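Endo-pectate lyase (Erwinia chrysanthemi, PDB 3B4N) cleaves polygalacturonate, and probably highly methylated pectins as well, by calcium-dependent, endo-acting beta-elimination that leaves unsaturated galacturonosyl ends. Local coordinates at residues A68-F73 with K238-L243; T183-I188 with T205-I210; H247-R252 with I277-G282; L266-A271 with A291-L296; A271-T276 with L296-Y301. All blocks are in the same frame, centred on the assembly; numbering follows the deposited sequence.

Contact 1 (A68-F73 with K238-L243); sequences AETRTF and KGNFTL
G239, T72 and N240 bury the most surface here, and two backbone carbonyls provide most of the grip. The carbonyl of G239 takes the backbone amide of R71, with R71 N 2.9 Å from G239 O and standing above the carbonyl plane. From the same residue, G239 CA directs a C-H at E69 O, 3.5 Å away and nearly straight at the hydrogen (166°). The positive phi of G239 suits a glycine at this bend.

T72 reaches the next carbonyl. With chi1 at 64°, its hydroxyl lies between the backbone N and carbonyl carbon, where T72 OG1 donates to N240 O over 2.8 Å. T242 OG1 donates to N240 O as well, at 2.9 Å, and the two hydroxyls arrive from opposite faces of the carbonyl plane. The methyl of T72 rests against this oxygen too, with T72 CG2 3.4 Å from N240 O.

The side chain of N240 crosses that of T72 at about a right angle but runs alongside T70, pointing the same way. N240 CB touches T70 OG1 at 3.3 Å, and N240 ND2 gives T70 OG1 a weak hydrogen bond. The T70 hydroxyl itself donates to a lone pair of T72 O, while N240 OD1 is taken by T272 on the neighbouring coil. The R71 guanidinium leads away and binds A68 O and T70 O.

Strand 72-75 belongs to the N-terminal beta-sandwich and strand 241-244 to the beta-helix, which makes this an interdomain junction: the sandwich, consistent with a fibronectin type III fold, docks on a corner of the right-handed parallel beta-helix.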
# COMPACT_ATOMS: atom_id res chain seq x y z
N ALA A 68 1.57 2.10 -18.19
CA ALA A 68 0.16 1.88 -17.95
C ALA A 68 -0.21 1.18 -16.66
O ALA A 68 -1.39 1.13 -16.29
CB ALA A 68 -0.44 1.08 -19.12
N GLU A 69 0.79 0.65 -15.96
CA GLU A 69 0.55 -0.12 -14.75
C GLU A 69 0.63 0.61 -13.42
O GLU A 69 -0.10 0.28 -12.48
CB GLU A 69 1.50 -1.32 -14.74
CG GLU A 69 1.35 -2.26 -15.96
CD GLU A 69 2.03 -1.74 -17.23
OE1 GLU A 69 1.55 -2.07 -18.33
OE2 GLU A 69 3.05 -1.02 -17.14
N THR A 70 1.50 1.60 -13.33
CA THR A 70 1.63 2.32 -12.08
C THR A 70 0.37 3.11 -11.73
O THR A 70 -0.41 3.49 -12.60
CB THR A 70 2.85 3.27 -12.12
OG1 THR A 70 3.08 3.78 -10.80
CG2 THR A 70 2.61 4.45 -13.08
N ARG A 71 0.17 3.34 -10.44
CA ARG A 71 -0.96 4.13 -9.98
C ARG A 71 -0.47 5.19 -9.00
O ARG A 71 -1.26 5.81 -8.29
CB ARG A 71 -2.02 3.24 -9.33
CG ARG A 71 -2.72 2.31 -10.33
CD ARG A 71 -3.56 3.09 -11.35
NE ARG A 71 -4.32 2.19 -12.22
CZ ARG A 71 -3.87 1.69 -13.38
NH1 ARG A 71 -2.66 2.00 -13.84
NH2 ARG A 71 -4.65 0.88 -14.08
N THR A 72 0.85 5.38 -8.97
CA THR A 72 1.44 6.38 -8.09
C THR A 72 2.57 7.12 -8.81
O THR A 72 3.11 6.65 -9.81
CB THR A 72 2.04 5.75 -6.80
OG1 THR A 72 3.13 4.89 -7.16
CG2 THR A 72 0.98 4.96 -6.01
N PHE A 73 2.92 8.28 -8.27
CA PHE A 73 3.99 9.11 -8.83
C PHE A 73 4.52 10.02 -7.74
O PHE A 73 3.78 10.41 -6.84
CB PHE A 73 3.45 9.97 -9.98
CG PHE A 73 4.48 10.88 -10.58
CD1 PHE A 73 5.49 10.36 -11.38
CD2 PHE A 73 4.44 12.25 -10.35
CE1 PHE A 73 6.45 11.18 -11.94
CE2 PHE A 73 5.41 13.09 -10.92
CZ PHE A 73 6.41 12.55 -11.71
N LYS A 238 0.28 -4.49 -6.13
CA LYS A 238 0.60 -4.01 -7.47
C LYS A 238 0.28 -2.52 -7.62
O LYS A 238 -0.06 -1.86 -6.64
CB LYS A 238 -0.16 -4.83 -8.52
CG LYS A 238 -1.67 -4.79 -8.43
CD LYS A 238 -2.24 -5.81 -9.41
CE LYS A 238 -3.73 -5.94 -9.33
NZ LYS A 238 -4.20 -6.81 -10.46
N GLY A 239 0.43 -2.00 -8.83
CA GLY A 239 0.12 -0.60 -9.06
C GLY A 239 1.12 0.36 -8.44
O GLY A 239 0.85 1.54 -8.30
N ASN A 240 2.28 -0.17 -8.07
CA ASN A 240 3.34 0.62 -7.45
C ASN A 240 2.96 1.23 -6.11
O ASN A 240 3.22 2.42 -5.86
CB ASN A 240 3.85 1.69 -8.41
CG ASN A 240 5.26 2.16 -8.06
OD1 ASN A 240 6.01 1.45 -7.39
ND2 ASN A 240 5.62 3.35 -8.52
N PHE A 241 2.35 0.41 -5.27
CA PHE A 241 2.01 0.77 -3.89
C PHE A 241 3.33 1.32 -3.34
O PHE A 241 4.37 0.68 -3.46
CB PHE A 241 1.59 -0.50 -3.16
CG PHE A 241 1.32 -0.33 -1.69
CD1 PHE A 241 0.52 0.70 -1.21
CD2 PHE A 241 1.81 -1.27 -0.78
CE1 PHE A 241 0.19 0.79 0.14
CE2 PHE A 241 1.49 -1.18 0.58
CZ PHE A 241 0.68 -0.16 1.04
N THR A 242 3.27 2.50 -2.74
CA THR A 242 4.48 3.15 -2.24
C THR A 242 4.51 3.37 -0.75
O THR A 242 3.54 3.86 -0.17
CB THR A 242 4.64 4.51 -2.93
OG1 THR A 242 4.80 4.30 -4.34
CG2 THR A 242 5.85 5.28 -2.39
N LEU A 243 5.63 2.99 -0.14
CA LEU A 243 5.82 3.17 1.28
C LEU A 243 6.75 4.35 1.48
O LEU A 243 7.79 4.44 0.82
CB LEU A 243 6.46 1.93 1.92
CG LEU A 243 5.69 0.61 1.81
CD1 LEU A 243 6.39 -0.44 2.64
CD2 LEU A 243 4.25 0.79 2.27

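Contact 2 (T183-I188 with T205-I210); sequences TIENVI and TIVGGI
Four backbone hydrogen bonds join T183-I188 to T205-I210 in parallel register. I184 N donates to T205 O over 2.8 Å, meeting that oxygen almost end-on. V207 N then returns a bond to I184 O at 3.0 Å, and N186 N reaches V207 O, so the ladder stays regular until both chains bend. Beyond the corner it resumes with I210 N bonding to V187 O.

Two waters fill in where the ladder is interrupted. One accepts from V187 N and donates to I184 O and to G208 O, bridging the bend of both chains. The second accepts from G209 N and lies 2.8 Å from N186 OD1. G209 passes close to the other chain here, its CA only 3.0 Å from V187 O.

Among the side chains, isoleucine lies beside isoleucine and threonine beside threonine. I184 and I206 point the same way; the I206 chain folds at chi2 (-56°), bringing I206 CD1 to 3.9 Å from I184 CB and to the same distance from I184 CD1. On the other face T183 runs beside T205, while the methyl T183 CG2 touches V207 CG2 at 3.8 Å. The extended E185 runs alongside V207, E185 CG being 4.1 Å from V207 CB.

These two coils of the beta-helix are flanked by strand 160-162 before them, and by strands 233-238 and 241-244 after them. Strand 32-39 of the N-terminal domain covers the corner, where S38 touches E185 and N186, and Y34 meets I210.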
# COMPACT_ATOMS: atom_id res chain seq x y z
N THR A 183 -10.38 -5.57 -2.66
CA THR A 183 -9.41 -4.71 -3.31
C THR A 183 -9.39 -3.37 -2.59
O THR A 183 -10.43 -2.79 -2.29
CB THR A 183 -9.74 -4.52 -4.81
OG1 THR A 183 -9.56 -5.78 -5.48
CG2 THR A 183 -8.80 -3.50 -5.43
N ILE A 184 -8.18 -2.92 -2.27
CA ILE A 184 -7.95 -1.66 -1.58
C ILE A 184 -7.17 -0.86 -2.62
O ILE A 184 -5.97 -1.06 -2.82
CB ILE A 184 -7.16 -1.93 -0.28
CG1 ILE A 184 -8.00 -2.83 0.64
CG2 ILE A 184 -6.80 -0.62 0.40
CD1 ILE A 184 -7.27 -3.29 1.91
N GLU A 185 -7.89 0.03 -3.28
CA GLU A 185 -7.38 0.79 -4.41
C GLU A 185 -7.20 2.27 -4.16
O GLU A 185 -8.15 2.97 -3.83
CB GLU A 185 -8.35 0.54 -5.57
CG GLU A 185 -8.00 1.15 -6.90
CD GLU A 185 -8.94 0.67 -7.99
OE1 GLU A 185 -8.74 1.07 -9.16
OE2 GLU A 185 -9.87 -0.10 -7.69
N ASN A 186 -5.98 2.75 -4.35
CA ASN A 186 -5.65 4.15 -4.12
C ASN A 186 -6.06 4.66 -2.74
O ASN A 186 -6.86 5.58 -2.61
CB ASN A 186 -6.26 5.06 -5.19
CG ASN A 186 -5.64 6.44 -5.16
OD1 ASN A 186 -4.44 6.58 -4.89
ND2 ASN A 186 -6.45 7.46 -5.43
N VAL A 187 -5.50 4.03 -1.72
CA VAL A 187 -5.76 4.44 -0.35
C VAL A 187 -4.45 5.04 0.15
O VAL A 187 -3.36 4.57 -0.19
CB VAL A 187 -6.20 3.25 0.54
CG1 VAL A 187 -6.21 3.69 2.01
CG2 VAL A 187 -7.60 2.80 0.13
N ILE A 188 -4.57 6.11 0.93
CA ILE A 188 -3.40 6.79 1.48
C ILE A 188 -3.47 6.73 3.00
O ILE A 188 -4.47 7.14 3.58
CB ILE A 188 -3.35 8.26 1.04
CG1 ILE A 188 -3.17 8.33 -0.48
CG2 ILE A 188 -2.23 9.00 1.77
CD1 ILE A 188 -3.10 9.75 -1.03
N THR A 205 -6.15 -7.55 -2.43
CA THR A 205 -5.30 -6.89 -3.42
C THR A 205 -5.14 -5.41 -3.14
O THR A 205 -6.13 -4.70 -2.98
CB THR A 205 -5.89 -7.06 -4.83
OG1 THR A 205 -6.04 -8.45 -5.12
CG2 THR A 205 -4.99 -6.42 -5.89
N ILE A 206 -3.89 -4.95 -3.06
CA ILE A 206 -3.57 -3.54 -2.84
C ILE A 206 -3.18 -3.02 -4.23
O ILE A 206 -2.23 -3.54 -4.83
CB ILE A 206 -2.36 -3.36 -1.90
CG1 ILE A 206 -2.56 -4.14 -0.59
CG2 ILE A 206 -2.15 -1.87 -1.63
CD1 ILE A 206 -3.83 -3.81 0.19
N VAL A 207 -3.92 -2.04 -4.74
CA VAL A 207 -3.67 -1.46 -6.07
C VAL A 207 -3.26 -0.01 -5.88
O VAL A 207 -4.10 0.87 -5.65
CB VAL A 207 -4.94 -1.53 -6.96
CG1 VAL A 207 -4.62 -1.03 -8.37
CG2 VAL A 207 -5.45 -2.97 -7.04
N GLY A 208 -1.96 0.24 -6.00
CA GLY A 208 -1.47 1.58 -5.78
C GLY A 208 -1.60 1.94 -4.31
O GLY A 208 -1.58 1.06 -3.43
N GLY A 209 -1.72 3.23 -4.04
CA GLY A 209 -1.82 3.70 -2.66
C GLY A 209 -0.47 4.17 -2.16
O GLY A 209 0.57 3.83 -2.72
N ILE A 210 -0.49 4.96 -1.09
CA ILE A 210 0.73 5.49 -0.48
C ILE A 210 0.58 5.27 1.02
O ILE A 210 -0.40 5.72 1.60
CB ILE A 210 0.88 7.01 -0.74
CG1 ILE A 210 0.92 7.30 -2.25
CG2 ILE A 210 2.15 7.52 -0.07
CD1 ILE A 210 2.17 6.86 -2.95
O HOH W 1 -4.15 1.28 -2.08
O HOH W 2 -2.70 4.80 -6.09

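Contact 3 (H247-R252 with I277-G282); sequences HGKLWR and IDSIAG
L250 and I280 meet in the buried part of the contact, where L250 CD2 comes within 4.0 Å of I280 CG2. L250 CB also leans on the backbone, 3.3 Å from I280 O, the oxygen that accepts the amide of W251. W251 CG is anti to its own N (chi1 172°), which carries the indole along the next coil: W251 CE3 lies 3.9 Å from A281 CB, and W251 CZ3 closes to 3.3 Å from G282 O at an oblique angle. W251 NE1 is engaged by H228. G282 is also packed tightly by R252, with R252 CD 3.6 Å from G282 O, before the guanidinium goes on to N284 and a cation-pi contact with F312. At the other end I277 bears on the beta carbon of H247, with I277 CG1 3.7 Å from H247 CB, while the imidazole leads away and bonds to T244 O beside the calcium ligands I192 and N213.

Both chains turn the same corners one above the other, the stacking of successive coils in a right-handed parallel beta-helix.

Around K249 the contact is looser and partly hydrated. K249 bends at chi3 and chi4, curling back so that K249 CE is 3.6 Å from S279 OG; a water joins K249 NZ to this hydroxyl and reaches G248 O weakly. The exposed D278 keeps its carboxylate apart from the lysine; its backbone amide bonds to H247 O.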
# COMPACT_ATOMS: atom_id res chain seq x y z
N HIS A 247 9.50 2.13 7.98
CA HIS A 247 8.61 0.98 8.14
C HIS A 247 9.28 -0.24 8.76
O HIS A 247 10.51 -0.38 8.73
CB HIS A 247 8.07 0.58 6.78
CG HIS A 247 7.10 1.56 6.21
ND1 HIS A 247 5.74 1.38 6.29
CD2 HIS A 247 7.29 2.74 5.57
CE1 HIS A 247 5.13 2.41 5.72
NE2 HIS A 247 6.05 3.25 5.28
N GLY A 248 8.46 -1.14 9.30
CA GLY A 248 8.97 -2.38 9.87
C GLY A 248 9.10 -3.38 8.73
O GLY A 248 10.20 -3.79 8.37
N LYS A 249 7.97 -3.78 8.17
CA LYS A 249 7.98 -4.70 7.04
C LYS A 249 6.71 -4.52 6.22
O LYS A 249 5.72 -3.99 6.70
CB LYS A 249 8.12 -6.16 7.50
CG LYS A 249 7.07 -6.65 8.45
CD LYS A 249 7.23 -8.16 8.71
CE LYS A 249 8.55 -8.51 9.39
NZ LYS A 249 8.66 -7.97 10.78
N LEU A 250 6.77 -4.94 4.96
CA LEU A 250 5.61 -4.81 4.08
C LEU A 250 4.53 -5.82 4.39
O LEU A 250 3.35 -5.47 4.48
CB LEU A 250 6.05 -4.96 2.62
CG LEU A 250 4.94 -5.03 1.57
CD1 LEU A 250 4.11 -3.75 1.55
CD2 LEU A 250 5.57 -5.29 0.21
N TRP A 251 4.91 -7.08 4.57
CA TRP A 251 3.93 -8.14 4.78
C TRP A 251 4.45 -9.21 5.72
O TRP A 251 5.62 -9.60 5.65
CB TRP A 251 3.59 -8.78 3.43
CG TRP A 251 2.74 -10.01 3.45
CD1 TRP A 251 1.37 -10.07 3.33
CD2 TRP A 251 3.20 -11.36 3.48
NE1 TRP A 251 0.96 -11.38 3.26
CE2 TRP A 251 2.06 -12.20 3.34
CE3 TRP A 251 4.46 -11.96 3.58
CZ2 TRP A 251 2.15 -13.59 3.31
CZ3 TRP A 251 4.55 -13.35 3.56
CH2 TRP A 251 3.40 -14.15 3.42
N ARG A 252 3.57 -9.67 6.60
CA ARG A 252 3.92 -10.73 7.52
C ARG A 252 2.81 -11.76 7.62
O ARG A 252 1.65 -11.43 7.87
CB ARG A 252 4.19 -10.17 8.92
CG ARG A 252 4.65 -11.21 9.95
CD ARG A 252 5.94 -11.92 9.52
NE ARG A 252 6.62 -12.58 10.64
CZ ARG A 252 6.64 -13.89 10.86
NH1 ARG A 252 7.29 -14.38 11.92
NH2 ARG A 252 6.03 -14.72 10.03
N ILE A 277 13.14 0.59 5.63
CA ILE A 277 12.30 -0.52 6.05
C ILE A 277 13.22 -1.59 6.62
O ILE A 277 14.34 -1.76 6.16
CB ILE A 277 11.48 -1.05 4.84
CG1 ILE A 277 10.39 -1.99 5.34
CG2 ILE A 277 12.39 -1.71 3.82
CD1 ILE A 277 9.25 -2.15 4.36
N ASP A 278 12.75 -2.31 7.64
CA ASP A 278 13.58 -3.33 8.24
C ASP A 278 13.72 -4.59 7.40
O ASP A 278 14.79 -5.18 7.33
CB ASP A 278 13.06 -3.68 9.64
CG ASP A 278 13.15 -2.50 10.59
OD1 ASP A 278 14.17 -1.78 10.57
OD2 ASP A 278 12.20 -2.29 11.37
N SER A 279 12.62 -5.00 6.75
CA SER A 279 12.60 -6.17 5.88
C SER A 279 11.33 -6.07 5.05
O SER A 279 10.45 -5.27 5.36
CB SER A 279 12.61 -7.48 6.67
OG SER A 279 11.49 -7.58 7.53
N ILE A 280 11.22 -6.87 4.00
CA ILE A 280 10.04 -6.81 3.16
C ILE A 280 8.95 -7.82 3.52
O ILE A 280 7.83 -7.44 3.85
CB ILE A 280 10.43 -6.96 1.67
CG1 ILE A 280 11.40 -5.84 1.27
CG2 ILE A 280 9.19 -6.91 0.78
CD1 ILE A 280 10.82 -4.44 1.38
N ALA A 281 9.30 -9.11 3.51
CA ALA A 281 8.33 -10.17 3.77
C ALA A 281 8.83 -11.22 4.74
O ALA A 281 10.01 -11.55 4.76
CB ALA A 281 7.97 -10.84 2.46
N GLY A 282 7.89 -11.75 5.52
CA GLY A 282 8.20 -12.80 6.47
C GLY A 282 7.25 -13.97 6.26
O GLY A 282 6.04 -13.85 6.49
O HOH W 3 11.34 -6.48 9.96

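Contact 4 (L266-A271 with A291-L296); sequences LTVTSA and ATISGL
V268 and I293 form the apolar centre, lying side by side and pointing the same way. Both branches of the isoleucine take part: I293 CG1 and I293 CG2 each come to 4.1 Å from V268 CB. L266 and A291 continue this face, with L266 CB 4.2 Å from A291 CB. At the far end the leucine of the pair A271-L296 brings L296 CD1 to 4.1 Å from A271 CB.

Beneath this row the backbones are laced by T292 N to L266 O, a short bond of 2.7 Å and nearly straight (176°). V268 N answers to T292 O, and S294 N to V268 O, before the regular ladder breaks. It is taken up again by A271 N, which reaches G295 O from above the carbonyl plane.

The break is the polar edge. S294 OG is linked through one water to V268 O and through another to T269 O, both bridges passing outside the strands. A third water joins S270 OG and G295 O. G295 turns with positive phi (69°), its CA giving a C-H contact to T269 O.

Aligned apolar residues stacked coil on coil inside are characteristic of the parallel beta-helix; here the water-bridged edge lies away from its metal sites.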
# COMPACT_ATOMS: atom_id res chain seq x y z
N LEU A 266 1.99 -14.36 -0.66
CA LEU A 266 2.18 -12.96 -0.98
C LEU A 266 2.62 -12.90 -2.44
O LEU A 266 3.50 -13.66 -2.86
CB LEU A 266 3.26 -12.32 -0.10
CG LEU A 266 3.70 -10.92 -0.57
CD1 LEU A 266 2.56 -9.93 -0.34
CD2 LEU A 266 4.95 -10.49 0.18
N THR A 267 1.99 -12.03 -3.21
CA THR A 267 2.35 -11.82 -4.61
C THR A 267 2.59 -10.34 -4.79
O THR A 267 1.65 -9.55 -4.76
CB THR A 267 1.22 -12.23 -5.57
OG1 THR A 267 0.91 -13.61 -5.38
CG2 THR A 267 1.65 -12.01 -7.03
N VAL A 268 3.86 -9.95 -4.95
CA VAL A 268 4.20 -8.56 -5.19
C VAL A 268 4.68 -8.43 -6.63
O VAL A 268 5.60 -9.14 -7.05
CB VAL A 268 5.35 -8.07 -4.27
CG1 VAL A 268 5.74 -6.63 -4.64
CG2 VAL A 268 4.92 -8.12 -2.82
N THR A 269 4.06 -7.54 -7.40
CA THR A 269 4.47 -7.33 -8.78
C THR A 269 4.97 -5.91 -9.03
O THR A 269 5.66 -5.66 -10.01
CB THR A 269 3.33 -7.60 -9.78
OG1 THR A 269 2.27 -6.65 -9.55
CG2 THR A 269 2.79 -9.02 -9.62
N SER A 270 4.61 -4.97 -8.16
CA SER A 270 5.06 -3.59 -8.30
C SER A 270 4.84 -2.81 -7.01
O SER A 270 3.70 -2.58 -6.58
CB SER A 270 4.29 -2.90 -9.44
OG SER A 270 4.71 -1.55 -9.59
N ALA A 271 5.95 -2.39 -6.40
CA ALA A 271 5.90 -1.63 -5.16
C ALA A 271 7.19 -0.86 -5.01
O ALA A 271 8.23 -1.25 -5.56
CB ALA A 271 5.69 -2.56 -3.97
N ALA A 291 6.20 -16.41 -0.71
CA ALA A 291 6.20 -15.01 -1.12
C ALA A 291 6.81 -14.97 -2.52
O ALA A 291 7.94 -15.40 -2.71
CB ALA A 291 7.03 -14.17 -0.17
N THR A 292 6.06 -14.45 -3.48
CA THR A 292 6.52 -14.33 -4.86
C THR A 292 6.66 -12.83 -5.10
O THR A 292 5.66 -12.12 -5.15
CB THR A 292 5.50 -14.98 -5.80
OG1 THR A 292 5.38 -16.37 -5.47
CG2 THR A 292 5.92 -14.85 -7.25
N ILE A 293 7.90 -12.38 -5.26
CA ILE A 293 8.21 -10.96 -5.39
C ILE A 293 9.05 -10.53 -6.59
O ILE A 293 10.08 -11.13 -6.89
CB ILE A 293 8.99 -10.49 -4.13
CG1 ILE A 293 8.17 -10.76 -2.87
CG2 ILE A 293 9.36 -9.02 -4.22
CD1 ILE A 293 8.94 -10.54 -1.59
N SER A 294 8.61 -9.45 -7.25
CA SER A 294 9.32 -8.85 -8.38
C SER A 294 8.77 -7.44 -8.54
O SER A 294 7.73 -7.09 -7.97
CB SER A 294 9.12 -9.67 -9.66
OG SER A 294 7.76 -9.72 -10.07
N GLY A 295 9.48 -6.61 -9.31
CA GLY A 295 9.05 -5.24 -9.51
C GLY A 295 9.16 -4.39 -8.27
O GLY A 295 8.46 -3.38 -8.14
N LEU A 296 10.04 -4.78 -7.35
CA LEU A 296 10.23 -4.06 -6.10
C LEU A 296 11.40 -3.09 -6.18
O LEU A 296 12.51 -3.48 -6.50
CB LEU A 296 10.46 -5.05 -4.96
CG LEU A 296 10.73 -4.47 -3.56
CD1 LEU A 296 9.52 -3.69 -3.06
CD2 LEU A 296 11.03 -5.62 -2.62
O HOH W 4 6.40 -11.67 -8.67
O HOH W 5 6.85 -7.52 -11.53
O HOH W 6 7.53 -1.69 -10.31

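Contact 5 (A271-T276 with L296-Y301); sequences ATVNGT and LKIKNY
V273 and I298 lie side by side with their branches aimed the same way, into the interior of the beta-helix. I298 CG1 sits beside its own backbone N (chi1 -62°), and from there it touches the valine at two points, V273 CB and V273 CG2, each 4.2 Å away. Strand 271-274 thus meets strand 296-298 through matched apolar residues, continuing the row begun by A271 and L296.

On the outer face T272 and K297 slant across each other. The contact is made near the root of the lysine, T272 OG1 being 3.9 Å from K297 CB, while the extended chain carries the ammonium away. The threonine hydroxyl has its polar partner elsewhere, in N240 of the preceding coil.

K299 is also fully extended, but it is directed over the corner. K299 CB lies 3.6 Å from V273 O and K299 CD 3.9 Å from N274 OD1, so its methylenes, not its charge, cover N274 and G275. N274 ND2 is bound to Y34 of the N-terminal domain.

Three backbone bonds set this register: K297 N to A271 O, V273 N to K297 O at 2.8 Å, and K299 N to V273 O at 2.9 Å. Past them the chains diverge, and a water donates both to G275 O, at 2.6 Å, and to K299 O.

The chemistry is therefore divided by face: van der Waals packing of aliphatic groups inside, and outside, lysine chains that lend their carbons, while the ammonium of K297 is carried away from the partner strand and that of K299 makes no bond across the contact.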
# COMPACT_ATOMS: atom_id res chain seq x y z
N ALA A 271 5.95 -2.39 -6.40
CA ALA A 271 5.90 -1.63 -5.16
C ALA A 271 7.19 -0.86 -5.01
O ALA A 271 8.23 -1.25 -5.56
CB ALA A 271 5.69 -2.56 -3.97
N THR A 272 7.13 0.24 -4.27
CA THR A 272 8.28 1.09 -4.04
C THR A 272 8.42 1.46 -2.58
O THR A 272 7.44 1.82 -1.93
CB THR A 272 8.18 2.41 -4.85
OG1 THR A 272 8.30 2.13 -6.25
CG2 THR A 272 9.28 3.38 -4.44
N VAL A 273 9.64 1.37 -2.06
CA VAL A 273 9.90 1.79 -0.69
C VAL A 273 10.79 3.02 -0.83
O VAL A 273 11.96 2.91 -1.17
CB VAL A 273 10.64 0.72 0.14
CG1 VAL A 273 10.90 1.25 1.55
CG2 VAL A 273 9.81 -0.55 0.22
N ASN A 274 10.20 4.19 -0.62
CA ASN A 274 10.95 5.44 -0.70
C ASN A 274 11.08 5.95 0.73
O ASN A 274 10.39 6.87 1.16
CB ASN A 274 10.24 6.48 -1.57
CG ASN A 274 11.17 7.62 -2.00
OD1 ASN A 274 12.38 7.42 -2.16
ND2 ASN A 274 10.61 8.81 -2.19
N GLY A 275 11.97 5.29 1.45
CA GLY A 275 12.25 5.59 2.84
C GLY A 275 13.06 4.41 3.32
O GLY A 275 13.81 3.83 2.54
N THR A 276 12.90 4.04 4.58
CA THR A 276 13.63 2.90 5.12
C THR A 276 12.66 1.83 5.58
O THR A 276 11.50 2.11 5.89
CB THR A 276 14.51 3.30 6.31
OG1 THR A 276 13.69 3.81 7.37
CG2 THR A 276 15.51 4.35 5.89
N LEU A 296 10.04 -4.78 -7.35
CA LEU A 296 10.23 -4.06 -6.10
C LEU A 296 11.40 -3.09 -6.18
O LEU A 296 12.51 -3.48 -6.50
CB LEU A 296 10.46 -5.05 -4.96
CG LEU A 296 10.73 -4.47 -3.56
CD1 LEU A 296 9.52 -3.69 -3.06
CD2 LEU A 296 11.03 -5.62 -2.62
N LYS A 297 11.13 -1.82 -5.90
CA LYS A 297 12.15 -0.78 -5.95
C LYS A 297 12.35 -0.25 -4.54
O LYS A 297 11.39 0.06 -3.84
CB LYS A 297 11.73 0.35 -6.89
CG LYS A 297 11.55 -0.11 -8.33
CD LYS A 297 11.10 1.03 -9.23
CE LYS A 297 10.89 0.53 -10.65
NZ LYS A 297 10.38 1.60 -11.55
N ILE A 298 13.60 -0.16 -4.11
CA ILE A 298 13.89 0.30 -2.76
C ILE A 298 14.96 1.38 -2.76
O ILE A 298 16.02 1.23 -3.38
CB ILE A 298 14.34 -0.88 -1.87
CG1 ILE A 298 13.21 -1.92 -1.77
CG2 ILE A 298 14.73 -0.37 -0.48
CD1 ILE A 298 13.61 -3.22 -1.09
N LYS A 299 14.68 2.48 -2.07
CA LYS A 299 15.62 3.59 -1.98
C LYS A 299 16.98 3.10 -1.49
O LYS A 299 17.08 2.43 -0.46
CB LYS A 299 15.07 4.66 -1.04
CG LYS A 299 16.03 5.80 -0.74
CD LYS A 299 15.41 6.77 0.25
CE LYS A 299 16.39 7.84 0.68
NZ LYS A 299 15.80 8.72 1.73
N ASN A 300 18.02 3.42 -2.25
CA ASN A 300 19.40 3.04 -1.94
C ASN A 300 19.58 1.57 -1.59
O ASN A 300 20.38 1.21 -0.72
CB ASN A 300 19.94 3.91 -0.80
CG ASN A 300 20.06 5.37 -1.20
OD1 ASN A 300 20.57 5.69 -2.28
ND2 ASN A 300 19.60 6.27 -0.33
N TYR A 301 18.85 0.71 -2.30
CA TYR A 301 18.94 -0.72 -2.06
C TYR A 301 20.34 -1.29 -2.20
O TYR A 301 21.06 -0.99 -3.15
CB TYR A 301 18.03 -1.47 -3.03
CG TYR A 301 18.11 -2.97 -2.83
CD1 TYR A 301 17.60 -3.56 -1.67
CD2 TYR A 301 18.75 -3.78 -3.76
CE1 TYR A 301 17.74 -4.92 -1.45
CE2 TYR A 301 18.89 -5.14 -3.55
CZ TYR A 301 18.39 -5.71 -2.38
OH TYR A 301 18.55 -7.05 -2.16
O HOH W 7 15.95 2.33 2.13

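Starting from the N terminus, A68-F73 waits until K238-L243 to close contact 1, a long loop that fastens the N-terminal beta-sandwich to the beta-helix. Contact 2 is nested inside it and closes one coil, from T183-I188 to T205-I210; the two touch through strand pairing, with K238 bonded to I206 and G208. The other three follow in series after contact 1. H247-R252, L266-A271 and A271-T276 open in turn, and I277-G282, A291-L296 and L296-Y301 close them in that order, so contacts 3, 4 and 5 all cross. Contacts 4 and 5 share A271 and L296, and I280 of contact 3 packs against L296 and I298 in the interior of the beta-helix.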